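Tannase (Lactobacillus plantarum, PDB 3WA7) hydrolyses ester bonds of tannins, releasing gallic acid, as an enzyme with the alpha/beta-hydrolase fold. Local coordinates at residues Ala347-Asn359 / Ala368-Thr382. Numbering follows the deposited sequence. Where two conformers were deposited one is given.
Sequences AFDQLDLTSPENN and AKHFTALAQTRSTVT
The carboxylate of Asp349 is gripped by residues 370-372, its CG swung anti to the backbone N (chi1 -165°). His370 ND1 donates to Asp349 OD1 at 2.7 Å, nearly straight and in the ring plane, meeting the oxygen on its syn side, though 27° out of the carboxylate plane. Asn358 ND2 binds the same OD1 from the opposite face of the carboxylate. OD2 is likewise held from both faces: Phe371 N lies 2.8 Å from Asp349 OD2, and Thr372 OG1 donates at 2.7 Å to that oxygen. With an alanine at Asp349, the donors of His370, Asn358, Phe371 and Thr372 would probably lose their shared acceptor, and the imidazole one of its restraints. At the far edge of the imidazole, His370 NE2 donates to Ser379 OG, whose hydroxyl in turn donates to Val381 O. Asn358 adds a second clasp: its ND2 also reaches Lys369 O (3.0 Å), and its backbone O accepts from Lys369 N. Ser355 and Asn358 form a capping box at the start of helix 356-360, while Thr372 is the N-cap of helix 373-377; both segments belong to the insertion between strands 199-203 and 410-414 of the hydrolase sheet, with helix 209-220 against Phe348 and Phe371. A type I turn from Gln350 to Leu353 brings Leu351 O to Thr380 N, 3.0 Å away. Among apolar contacts, Leu353 CD2 sits over one imidazole face, 3.5 Å from the His370 ring centroid, opposite Ala375 O. Asp349 CB makes a CH-pi contact with the Phe371 face, and Leu353 CD1 meets Val381 CG2 at 3.7 Å.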
ATOM      1  N   ALA A 347      -8.160  13.887  -9.065  1.00  7.66           N
ATOM      2  CA  ALA A 347      -6.993  13.699  -8.207  1.00  7.45           C
ATOM      3  C   ALA A 347      -6.021  12.623  -8.686  1.00  7.23           C
ATOM      4  O   ALA A 347      -4.826  12.687  -8.383  1.00  7.78           O
ATOM      5  CB  ALA A 347      -7.444  13.382  -6.774  1.00  6.02           C
ATOM      6  N   PHE A 348      -6.523  11.643  -9.432  1.00  6.47           N
ATOM      7  CA  PHE A 348      -5.681  10.552  -9.911  1.00  6.28           C
ATOM      8  C   PHE A 348      -5.559  10.487 -11.429  1.00  6.54           C
ATOM      9  O   PHE A 348      -4.451  10.452 -11.963  1.00  8.12           O
ATOM     10  CB  PHE A 348      -6.195   9.217  -9.360  1.00  5.76           C
ATOM     11  CG  PHE A 348      -6.168   9.143  -7.855  1.00  6.71           C
ATOM     12  CD1 PHE A 348      -7.142   9.784  -7.096  1.00  7.31           C
ATOM     13  CD2 PHE A 348      -5.126   8.493  -7.197  1.00  8.10           C
ATOM     14  CE1 PHE A 348      -7.079   9.787  -5.699  1.00  5.16           C
ATOM     15  CE2 PHE A 348      -5.052   8.490  -5.802  1.00  8.23           C
ATOM     16  CZ  PHE A 348      -6.030   9.138  -5.053  1.00  7.76           C
ATOM     17  N   ASP A 349      -6.685  10.464 -12.132  1.00  6.74           N
ATOM     18  CA  ASP A 349      -6.619  10.416 -13.584  1.00  6.91           C
ATOM     19  C   ASP A 349      -6.673  11.839 -14.134  1.00  7.48           C
ATOM     20  O   ASP A 349      -7.733  12.325 -14.534  1.00  6.65           O
ATOM     21  CB  ASP A 349      -7.766   9.581 -14.157  1.00  7.43           C
ATOM     22  CG  ASP A 349      -7.531   9.195 -15.607  1.00  6.57           C
ATOM     23  OD1 ASP A 349      -6.639   9.795 -16.240  1.00  6.98           O
ATOM     24  OD2 ASP A 349      -8.232   8.297 -16.113  1.00  5.03           O
ATOM     25  N   GLN A 350      -5.524  12.510 -14.134  1.00  8.29           N
ATOM     26  CA  GLN A 350      -5.450  13.881 -14.630  1.00  8.99           C
ATOM     27  C   GLN A 350      -5.780  13.954 -16.116  1.00  8.26           C
ATOM     28  O   GLN A 350      -5.388  13.083 -16.892  1.00  8.41           O
ATOM     29  CB  GLN A 350      -4.065  14.464 -14.355  1.00 11.03           C
ATOM     30  CG  GLN A 350      -3.924  15.098 -12.985  0.60 12.26           C
ATOM     31  CD  GLN A 350      -4.528  16.487 -12.940  0.60 14.62           C
ATOM     32  OE1 GLN A 350      -4.073  17.394 -13.638  0.60 16.08           O
ATOM     33  NE2 GLN A 350      -5.560  16.662 -12.122  0.60 14.82           N
ATOM     34  N   LEU A 351      -6.506  14.998 -16.508  1.00  8.02           N
ATOM     35  CA  LEU A 351      -6.903  15.148 -17.899  1.00  9.46           C
ATOM     36  C   LEU A 351      -5.717  15.309 -18.838  1.00 10.01           C
ATOM     37  O   LEU A 351      -5.811  14.974 -20.022  1.00 10.56           O
ATOM     38  CB  LEU A 351      -7.855  16.337 -18.056  1.00  8.43           C
ATOM     39  CG  LEU A 351      -9.111  16.295 -17.181  1.00 10.43           C
ATOM     40  CD1 LEU A 351     -10.034  17.445 -17.574  1.00 10.55           C
ATOM     41  CD2 LEU A 351      -9.826  14.960 -17.346  1.00  9.29           C
ATOM     42  N   ASP A 352      -4.605  15.818 -18.314  1.00 10.86           N
ATOM     43  CA  ASP A 352      -3.411  16.011 -19.130  1.00 12.51           C
ATOM     44  C   ASP A 352      -2.374  14.900 -18.963  1.00 11.93           C
ATOM     45  O   ASP A 352      -1.242  15.036 -19.427  1.00 11.53           O
ATOM     46  CB  ASP A 352      -2.763  17.371 -18.835  1.00 13.45           C
ATOM     47  CG  ASP A 352      -2.385  17.545 -17.375  1.00 17.36           C
ATOM     48  OD1 ASP A 352      -2.422  16.556 -16.612  1.00 16.97           O
ATOM     49  OD2 ASP A 352      -2.036  18.682 -16.989  1.00 19.42           O
ATOM     50  N   LEU A 353      -2.764  13.813 -18.298  1.00 10.90           N
ATOM     51  CA  LEU A 353      -1.889  12.652 -18.088  1.00  9.87           C
ATOM     52  C   LEU A 353      -0.634  12.896 -17.249  1.00 10.52           C
ATOM     53  O   LEU A 353       0.345  12.155 -17.377  1.00  9.39           O
ATOM     54  CB  LEU A 353      -1.454  12.078 -19.443  1.00 10.61           C
ATOM     55  CG  LEU A 353      -2.507  11.506 -20.395  1.00  9.30           C
ATOM     56  CD1 LEU A 353      -1.845  11.129 -21.713  1.00  9.67           C
ATOM     57  CD2 LEU A 353      -3.167  10.293 -19.769  1.00  8.24           C
ATOM     58  N   THR A 354      -0.667  13.899 -16.378  1.00  9.56           N
ATOM     59  CA  THR A 354       0.498  14.242 -15.565  1.00 11.73           C
ATOM     60  C   THR A 354       0.644  13.613 -14.177  1.00 10.14           C
ATOM     61  O   THR A 354       1.622  13.889 -13.484  1.00 11.89           O
ATOM     62  CB  THR A 354       0.596  15.772 -15.387  1.00 11.58           C
ATOM     63  OG1 THR A 354      -0.625  16.266 -14.823  1.00 14.83           O
ATOM     64  CG2 THR A 354       0.840  16.450 -16.728  1.00 14.42           C
ATOM     65  N   SER A 355      -0.295  12.771 -13.758  1.00  9.93           N
ATOM     66  CA  SER A 355      -0.195  12.177 -12.424  1.00  8.76           C
ATOM     67  C   SER A 355       0.678  10.929 -12.398  1.00  7.69           C
ATOM     68  O   SER A 355       1.020  10.375 -13.442  1.00  7.99           O
ATOM     69  CB  SER A 355      -1.582  11.809 -11.891  1.00  9.63           C
ATOM     70  OG  SER A 355      -1.923  10.489 -12.280  1.00  8.40           O
ATOM     71  N   PRO A 356       1.067  10.476 -11.193  1.00  7.69           N
ATOM     72  CA  PRO A 356       1.901   9.275 -11.087  1.00  7.05           C
ATOM     73  C   PRO A 356       1.131   8.075 -11.627  1.00  6.39           C
ATOM     74  O   PRO A 356       1.695   7.198 -12.283  1.00  6.45           O
ATOM     75  CB  PRO A 356       2.156   9.162  -9.587  1.00  5.87           C
ATOM     76  CG  PRO A 356       2.160  10.592  -9.143  1.00  9.60           C
ATOM     77  CD  PRO A 356       0.972  11.163  -9.891  1.00  9.69           C
ATOM     78  N   GLU A 357      -0.170   8.041 -11.346  1.00  5.76           N
ATOM     79  CA  GLU A 357      -1.003   6.944 -11.813  1.00  4.41           C
ATOM     80  C   GLU A 357      -1.126   6.937 -13.340  1.00  5.57           C
ATOM     81  O   GLU A 357      -1.206   5.871 -13.950  1.00  5.74           O
ATOM     82  CB  GLU A 357      -2.392   7.010 -11.167  1.00  5.26           C
ATOM     83  CG  GLU A 357      -2.413   6.739  -9.658  1.00  7.66           C
ATOM     84  CD  GLU A 357      -1.898   7.906  -8.831  1.00  8.24           C
ATOM     85  OE1 GLU A 357      -2.031   9.062  -9.278  1.00  7.60           O
ATOM     86  OE2 GLU A 357      -1.379   7.670  -7.719  1.00 11.19           O
ATOM     87  N   ASN A 358      -1.149   8.114 -13.962  1.00  5.08           N
ATOM     88  CA  ASN A 358      -1.238   8.176 -15.425  1.00  5.76           C
ATOM     89  C   ASN A 358      -0.002   7.489 -16.018  1.00  6.26           C
ATOM     90  O   ASN A 358      -0.099   6.720 -16.978  1.00  6.57           O
ATOM     91  CB  ASN A 358      -1.290   9.633 -15.912  1.00  5.74           C
ATOM     92  CG  ASN A 358      -2.644  10.292 -15.676  1.00  6.79           C
ATOM     93  OD1 ASN A 358      -2.730  11.353 -15.057  1.00  6.61           O
ATOM     94  ND2 ASN A 358      -3.703   9.670 -16.179  1.00  6.37           N
ATOM     95  N   ASN A 359       1.155   7.777 -15.426  1.00  6.68           N
ATOM     96  CA  ASN A 359       2.438   7.222 -15.858  1.00  7.80           C
ATOM     97  C   ASN A 359       2.488   5.718 -15.575  1.00  7.12           C
ATOM     98  O   ASN A 359       3.058   4.953 -16.350  1.00  6.93           O
ATOM     99  CB  ASN A 359       3.566   7.949 -15.118  1.00  6.48           C
ATOM    100  CG  ASN A 359       4.950   7.608 -15.642  1.00  8.21           C
ATOM    101  OD1 ASN A 359       5.932   7.724 -14.909  1.00  7.38           O
ATOM    102  ND2 ASN A 359       5.041   7.213 -16.912  1.00  8.09           N
ATOM    103  N   ALA A 368       2.091   7.620 -20.825  1.00  8.49           N
ATOM    104  CA  ALA A 368       1.013   7.634 -19.844  1.00  9.81           C
ATOM    105  C   ALA A 368      -0.330   7.402 -20.513  1.00  9.37           C
ATOM    106  O   ALA A 368      -0.470   7.597 -21.717  1.00  9.86           O
ATOM    107  CB  ALA A 368       1.002   8.967 -19.103  1.00  8.19           C
ATOM    108  N   LYS A 369      -1.312   6.975 -19.724  1.00  8.16           N
ATOM    109  CA  LYS A 369      -2.656   6.722 -20.237  1.00  7.80           C
ATOM    110  C   LYS A 369      -3.707   7.084 -19.198  1.00  7.89           C
ATOM    111  O   LYS A 369      -3.401   7.266 -18.018  1.00  6.99           O
ATOM    112  CB  LYS A 369      -2.848   5.239 -20.579  1.00  8.12           C
ATOM    113  CG  LYS A 369      -2.047   4.695 -21.750  1.00  8.71           C
ATOM    114  CD  LYS A 369      -2.494   3.268 -22.054  1.00  9.11           C
ATOM    115  CE  LYS A 369      -1.679   2.627 -23.170  1.00 12.11           C
ATOM    116  NZ  LYS A 369      -2.139   1.230 -23.453  1.00 12.27           N
ATOM    117  N   HIS A 370      -4.950   7.198 -19.650  1.00  6.55           N
ATOM    118  CA  HIS A 370      -6.052   7.452 -18.736  1.00  7.04           C
ATOM    119  C   HIS A 370      -6.491   6.059 -18.301  1.00  8.11           C
ATOM    120  O   HIS A 370      -6.130   5.065 -18.940  1.00  7.32           O
ATOM    121  CB  HIS A 370      -7.199   8.169 -19.449  1.00  7.50           C
ATOM    122  CG  HIS A 370      -6.891   9.587 -19.808  1.00  8.02           C
ATOM    123  ND1 HIS A 370      -6.567  10.538 -18.865  1.00  7.06           N
ATOM    124  CD2 HIS A 370      -6.847  10.214 -21.008  1.00  7.41           C
ATOM    125  CE1 HIS A 370      -6.336  11.691 -19.468  1.00  8.64           C
ATOM    126  NE2 HIS A 370      -6.499  11.521 -20.768  1.00  7.62           N
ATOM    127  N   PHE A 371      -7.246   5.976 -17.211  1.00  7.34           N
ATOM    128  CA  PHE A 371      -7.719   4.689 -16.719  1.00  8.11           C
ATOM    129  C   PHE A 371      -9.162   4.774 -16.237  1.00  7.90           C
ATOM    130  O   PHE A 371      -9.636   3.921 -15.482  1.00  7.20           O
ATOM    131  CB  PHE A 371      -6.794   4.163 -15.613  1.00  6.30           C
ATOM    132  CG  PHE A 371      -6.402   5.195 -14.589  1.00  6.71           C
ATOM    133  CD1 PHE A 371      -7.088   5.296 -13.380  1.00  5.54           C
ATOM    134  CD2 PHE A 371      -5.331   6.056 -14.826  1.00  5.39           C
ATOM    135  CE1 PHE A 371      -6.708   6.237 -12.422  1.00  6.54           C
ATOM    136  CE2 PHE A 371      -4.944   6.999 -13.878  1.00  5.93           C
ATOM    137  CZ  PHE A 371      -5.635   7.089 -12.671  1.00  7.38           C
ATOM    138  N   THR A 372      -9.848   5.817 -16.696  1.00  6.83           N
ATOM    139  CA  THR A 372     -11.254   6.051 -16.379  1.00  7.67           C
ATOM    140  C   THR A 372     -11.899   6.622 -17.635  1.00  8.26           C
ATOM    141  O   THR A 372     -11.263   7.371 -18.378  1.00  8.07           O
ATOM    142  CB  THR A 372     -11.437   7.070 -15.231  1.00  7.60           C
ATOM    143  OG1 THR A 372     -10.916   8.345 -15.630  1.00  7.66           O
ATOM    144  CG2 THR A 372     -10.723   6.590 -13.976  1.00  7.18           C
ATOM    145  N   ALA A 373     -13.154   6.265 -17.876  1.00  8.67           N
ATOM    146  CA  ALA A 373     -13.862   6.758 -19.050  1.00  9.64           C
ATOM    147  C   ALA A 373     -13.986   8.281 -19.005  1.00  9.88           C
ATOM    148  O   ALA A 373     -13.855   8.957 -20.025  1.00 10.78           O
ATOM    149  CB  ALA A 373     -15.248   6.118 -19.127  1.00  9.93           C
ATOM    150  N   LEU A 374     -14.227   8.816 -17.815  1.00 11.22           N
ATOM    151  CA  LEU A 374     -14.378  10.258 -17.642  1.00 11.04           C
ATOM    152  C   LEU A 374     -13.179  11.062 -18.145  1.00 10.93           C
ATOM    153  O   LEU A 374     -13.335  11.998 -18.933  1.00 10.82           O
ATOM    154  CB  LEU A 374     -14.608  10.587 -16.168  1.00 13.21           C
ATOM    155  CG  LEU A 374     -14.689  12.080 -15.862  1.00 17.03           C
ATOM    156  CD1 LEU A 374     -16.052  12.605 -16.264  1.00 20.20           C
ATOM    157  CD2 LEU A 374     -14.445  12.313 -14.387  1.00 19.43           C
ATOM    158  N   ALA A 375     -11.984  10.703 -17.683  1.00  8.86           N
ATOM    159  CA  ALA A 375     -10.777  11.419 -18.080  1.00  9.85           C
ATOM    160  C   ALA A 375     -10.393  11.192 -19.539  1.00  9.67           C
ATOM    161  O   ALA A 375      -9.782  12.058 -20.162  1.00 10.85           O
ATOM    162  CB  ALA A 375      -9.615  11.041 -17.164  1.00  8.55           C
ATOM    163  N   GLN A 376     -10.744  10.032 -20.083  1.00  9.92           N
ATOM    164  CA  GLN A 376     -10.439   9.740 -21.479  1.00 11.17           C
ATOM    165  C   GLN A 376     -11.316  10.650 -22.327  1.00 11.83           C
ATOM    166  O   GLN A 376     -10.851  11.300 -23.264  1.00 11.03           O
ATOM    167  CB  GLN A 376     -10.750   8.277 -21.800  1.00 11.43           C
ATOM    168  CG  GLN A 376     -10.521   7.872 -23.261  1.00 12.56           C
ATOM    169  CD  GLN A 376      -9.102   8.144 -23.741  1.00 13.78           C
ATOM    170  OE1 GLN A 376      -8.148   8.073 -22.967  1.00 14.50           O
ATOM    171  NE2 GLN A 376      -8.959   8.442 -25.030  1.00 14.13           N
ATOM    172  N   THR A 377     -12.594  10.699 -21.972  1.00 11.88           N
ATOM    173  CA  THR A 377     -13.558  11.518 -22.690  1.00 14.88           C
ATOM    174  C   THR A 377     -13.201  12.998 -22.642  1.00 14.63           C
ATOM    175  O   THR A 377     -13.319  13.703 -23.644  1.00 15.38           O
ATOM    176  CB  THR A 377     -14.975  11.325 -22.112  1.00 14.23           C
ATOM    177  OG1 THR A 377     -15.370   9.957 -22.274  1.00 16.99           O
ATOM    178  CG2 THR A 377     -15.976  12.228 -22.823  1.00 16.15           C
ATOM    179  N   ARG A 378     -12.749  13.463 -21.481  1.00 15.00           N
ATOM    180  CA  ARG A 378     -12.400  14.868 -21.299  1.00 15.96           C
ATOM    181  C   ARG A 378     -10.907  15.157 -21.345  1.00 14.57           C
ATOM    182  O   ARG A 378     -10.457  16.198 -20.865  1.00 15.41           O
ATOM    183  CB  ARG A 378     -12.973  15.364 -19.972  1.00 17.50           C
ATOM    184  CG  ARG A 378     -14.481  15.262 -19.909  1.00 21.91           C
ATOM    185  CD  ARG A 378     -15.012  15.554 -18.521  1.00 26.33           C
ATOM    186  NE  ARG A 378     -16.471  15.517 -18.495  1.00 30.10           N
ATOM    187  CZ  ARG A 378     -17.202  14.456 -18.823  1.00 32.42           C
ATOM    188  NH1 ARG A 378     -16.614  13.330 -19.205  1.00 34.14           N
ATOM    189  NH2 ARG A 378     -18.526  14.521 -18.772  1.00 34.14           N
ATOM    190  N   SER A 379     -10.143  14.245 -21.934  1.00 14.81           N
ATOM    191  CA  SER A 379      -8.699  14.412 -22.029  1.00 15.25           C
ATOM    192  C   SER A 379      -8.321  15.714 -22.728  1.00 16.84           C
ATOM    193  O   SER A 379      -8.883  16.059 -23.770  1.00 18.01           O
ATOM    194  CB  SER A 379      -8.080  13.231 -22.774  1.00 14.68           C
ATOM    195  OG  SER A 379      -6.667  13.333 -22.790  1.00 12.77           O
ATOM    196  N   THR A 380      -7.366  16.433 -22.150  1.00 16.93           N
ATOM    197  CA  THR A 380      -6.914  17.696 -22.723  1.00 18.09           C
ATOM    198  C   THR A 380      -5.693  17.493 -23.613  1.00 17.80           C
ATOM    199  O   THR A 380      -5.126  18.452 -24.130  1.00 20.15           O
ATOM    200  CB  THR A 380      -6.568  18.712 -21.620  1.00 17.85           C
ATOM    201  OG1 THR A 380      -5.574  18.156 -20.750  1.00 19.36           O
ATOM    202  CG2 THR A 380      -7.809  19.062 -20.817  1.00 18.33           C
ATOM    203  N   VAL A 381      -5.294  16.235 -23.782  1.00 18.00           N
ATOM    204  CA  VAL A 381      -4.149  15.883 -24.621  1.00 16.82           C
ATOM    205  C   VAL A 381      -4.456  14.589 -25.367  1.00 16.61           C
ATOM    206  O   VAL A 381      -5.365  13.852 -24.986  1.00 15.94           O
ATOM    207  CB  VAL A 381      -2.868  15.666 -23.778  1.00 17.68           C
ATOM    208  CG1 VAL A 381      -2.540  16.925 -22.989  1.00 17.64           C
ATOM    209  CG2 VAL A 381      -3.052  14.477 -22.836  1.00 16.53           C
ATOM    210  N   THR A 382      -3.712  14.317 -26.435  1.00 16.79           N
ATOM    211  CA  THR A 382      -3.916  13.085 -27.191  1.00 17.22           C
ATOM    212  C   THR A 382      -3.629  11.952 -26.214  1.00 15.99           C
ATOM    213  O   THR A 382      -2.575  11.936 -25.578  1.00 15.10           O
ATOM    214  CB  THR A 382      -2.943  12.988 -28.385  1.00 18.95           C
ATOM    215  OG1 THR A 382      -3.158  14.098 -29.263  1.00 20.84           O
ATOM    216  CG2 THR A 382      -3.171  11.696 -29.154  1.00 20.48           C
TER